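Local coordinates for protein enoyl-CoA hydratase (Thermus thermophilus, PDB 1WZ8) that probably catalyses the reversible hydration of enoyl-CoA thioesters as a hexameric member of the enoyl-CoA hydratase/isomerase (crotonase) family, at residues 155-159 and 160-164. Residues are numbered along the deposited sequence; the frame is centred on the assembly and turned at random.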
ATOM      1  N   LEU A 155       1.660 -15.804   0.781  1.00 11.77           N
ATOM      2  CA  LEU A 155       0.749 -16.478  -0.130  1.00  8.44           C
ATOM      3  C   LEU A 155      -0.686 -16.820   0.274  1.00  9.49           C
ATOM      4  O   LEU A 155      -1.611 -16.565  -0.498  1.00 10.65           O
ATOM      5  CB  LEU A 155       1.433 -17.758  -0.636  1.00  8.76           C
ATOM      6  CG  LEU A 155       2.892 -17.624  -1.113  1.00  9.30           C
ATOM      7  CD1 LEU A 155       3.441 -18.990  -1.515  1.00  7.28           C
ATOM      8  CD2 LEU A 155       2.968 -16.653  -2.283  1.00  9.95           C
ATOM      9  N   TRP A 156      -0.891 -17.384   1.464  1.00 10.57           N
ATOM     10  CA  TRP A 156      -2.238 -17.809   1.860  1.00  9.29           C
ATOM     11  C   TRP A 156      -3.420 -16.835   1.820  1.00  9.44           C
ATOM     12  O   TRP A 156      -4.488 -17.187   1.316  1.00  8.54           O
ATOM     13  CB  TRP A 156      -2.200 -18.476   3.243  1.00 11.47           C
ATOM     14  CG  TRP A 156      -1.608 -19.856   3.223  1.00 10.16           C
ATOM     15  CD1 TRP A 156      -0.354 -20.206   2.805  1.00 12.32           C
ATOM     16  CD2 TRP A 156      -2.238 -21.068   3.661  1.00 10.38           C
ATOM     17  NE1 TRP A 156      -0.166 -21.561   2.958  1.00 11.26           N
ATOM     18  CE2 TRP A 156      -1.305 -22.113   3.482  1.00 10.72           C
ATOM     19  CE3 TRP A 156      -3.500 -21.371   4.187  1.00 10.97           C
ATOM     20  CZ2 TRP A 156      -1.595 -23.443   3.811  1.00 11.08           C
ATOM     21  CZ3 TRP A 156      -3.788 -22.696   4.514  1.00 12.71           C
ATOM     22  CH2 TRP A 156      -2.836 -23.713   4.323  1.00 10.58           C
ATOM     23  N   PRO A 157      -3.263 -15.610   2.341  1.00  9.13           N
ATOM     24  CA  PRO A 157      -4.418 -14.706   2.291  1.00  8.92           C
ATOM     25  C   PRO A 157      -5.017 -14.508   0.902  1.00 10.67           C
ATOM     26  O   PRO A 157      -6.244 -14.482   0.751  1.00  9.90           O
ATOM     27  CB  PRO A 157      -3.867 -13.408   2.875  1.00  9.22           C
ATOM     28  CG  PRO A 157      -2.852 -13.907   3.871  1.00  7.75           C
ATOM     29  CD  PRO A 157      -2.145 -14.990   3.074  1.00  8.64           C
ATOM     30  N   LEU A 158      -4.158 -14.355  -0.103  1.00  9.72           N
ATOM     31  CA  LEU A 158      -4.626 -14.144  -1.471  1.00 10.64           C
ATOM     32  C   LEU A 158      -4.978 -15.435  -2.194  1.00 11.33           C
ATOM     33  O   LEU A 158      -5.359 -15.414  -3.363  1.00 11.21           O
ATOM     34  CB  LEU A 158      -3.589 -13.371  -2.289  1.00 11.42           C
ATOM     35  CG  LEU A 158      -3.470 -11.871  -2.015  1.00 12.88           C
ATOM     36  CD1 LEU A 158      -2.423 -11.266  -2.945  1.00 13.31           C
ATOM     37  CD2 LEU A 158      -4.822 -11.196  -2.223  1.00 16.45           C
ATOM     38  N   LEU A 159      -4.854 -16.561  -1.498  1.00  7.29           N
ATOM     39  CA  LEU A 159      -5.189 -17.847  -2.094  1.00  9.83           C
ATOM     40  C   LEU A 159      -6.511 -18.377  -1.552  1.00  9.63           C
ATOM     41  O   LEU A 159      -7.412 -18.723  -2.323  1.00 13.64           O
ATOM     42  CB  LEU A 159      -4.084 -18.880  -1.825  1.00  8.10           C
ATOM     43  CG  LEU A 159      -2.764 -18.732  -2.590  1.00 10.76           C
ATOM     44  CD1 LEU A 159      -1.800 -19.813  -2.137  1.00  9.06           C
ATOM     45  CD2 LEU A 159      -3.005 -18.847  -4.091  1.00  9.53           C
ATOM     46  N   VAL A 160      -6.635 -18.424  -0.229  1.00  9.07           N
ATOM     47  CA  VAL A 160      -7.839 -18.952   0.402  1.00  8.71           C
ATOM     48  C   VAL A 160      -8.609 -18.001   1.312  1.00  9.13           C
ATOM     49  O   VAL A 160      -9.649 -18.373   1.854  1.00 10.80           O
ATOM     50  CB  VAL A 160      -7.518 -20.224   1.223  1.00  9.15           C
ATOM     51  CG1 VAL A 160      -6.936 -21.293   0.314  1.00 10.26           C
ATOM     52  CG2 VAL A 160      -6.552 -19.891   2.352  1.00  8.99           C
ATOM     53  N   GLY A 161      -8.118 -16.780   1.484  1.00 10.37           N
ATOM     54  CA  GLY A 161      -8.819 -15.856   2.353  1.00  9.72           C
ATOM     55  C   GLY A 161      -8.309 -16.003   3.772  1.00 11.51           C
ATOM     56  O   GLY A 161      -7.745 -17.039   4.129  1.00 11.18           O
ATOM     57  N   MET A 162      -8.539 -14.984   4.594  1.00 10.69           N
ATOM     58  CA  MET A 162      -8.046 -14.979   5.968  1.00  9.86           C
ATOM     59  C   MET A 162      -8.636 -16.005   6.935  1.00 10.99           C
ATOM     60  O   MET A 162      -7.925 -16.500   7.812  1.00  9.75           O
ATOM     61  CB  MET A 162      -8.205 -13.581   6.564  1.00 10.06           C
ATOM     62  CG  MET A 162      -7.405 -13.376   7.843  1.00 14.14           C
ATOM     63  SD  MET A 162      -5.634 -13.626   7.562  1.00 18.87           S
ATOM     64  CE  MET A 162      -5.333 -12.338   6.365  1.00  8.86           C
ATOM     65  N   ALA A 163      -9.918 -16.323   6.797  1.00  9.67           N
ATOM     66  CA  ALA A 163     -10.538 -17.290   7.701  1.00  9.62           C
ATOM     67  C   ALA A 163      -9.891 -18.665   7.562  1.00 10.95           C
ATOM     68  O   ALA A 163      -9.447 -19.270   8.547  1.00 10.26           O
ATOM     69  CB  ALA A 163     -12.042 -17.390   7.420  1.00  7.56           C
ATOM     70  N   LYS A 164      -9.836 -19.166   6.335  1.00  8.81           N
ATOM     71  CA  LYS A 164      -9.244 -20.475   6.109  1.00 10.04           C
ATOM     72  C   LYS A 164      -7.743 -20.470   6.389  1.00  9.25           C
ATOM     73  O   LYS A 164      -7.191 -21.467   6.844  1.00  9.80           O
ATOM     74  CB  LYS A 164      -9.526 -20.938   4.682  1.00 11.48           C
ATOM     75  CG  LYS A 164     -11.003 -21.231   4.432  1.00 11.52           C
ATOM     76  CD  LYS A 164     -11.484 -22.387   5.307  1.00 13.69           C
ATOM     77  CE  LYS A 164     -12.965 -22.686   5.071  1.00 15.66           C
ATOM     78  NZ  LYS A 164     -13.411 -23.880   5.840  1.00 16.50           N
TER
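V160 N donates to W156 O in a helical i to i+4 bond at the end of the short helix 157-160, 2.9 Å long and nearly straight at 171°. W156 O also accepts from L159 N, so two amides grip one carbonyl. G161 N reaches P157 O at 3.1 Å through a weak, bent bond; G161 then takes a positive phi at which a side chain would clash with the carbonyl O of V160, so glycine is called for, and it sits at the N-cap position of helix 162-171. Beside these bonds the side chains of W156 and V160 run alongside each other, V160 CG2 3.9 Å from W156 CE3, and V160 also touches L185. Trimming V160 to an alanine would probably open a gap beside the indole and L185. Around the turn, M162 CE lies 3.9 Å from P157 CG, folded back by bends at chi2 (60°) and chi3 (61°). Further out, H151 NE2 hydrogen-bonds W156 NE1, helping set the turn of the indole, which touches helices 118-125 and 162-171. K164 NZ hydrogen-bonds A187 O and salt-bridges E181, both of a second subunit. Backbone bonds and glycine thus define the turn; side chains add apolar contacts across it, and the polar ends of W156 and K164 are met outside.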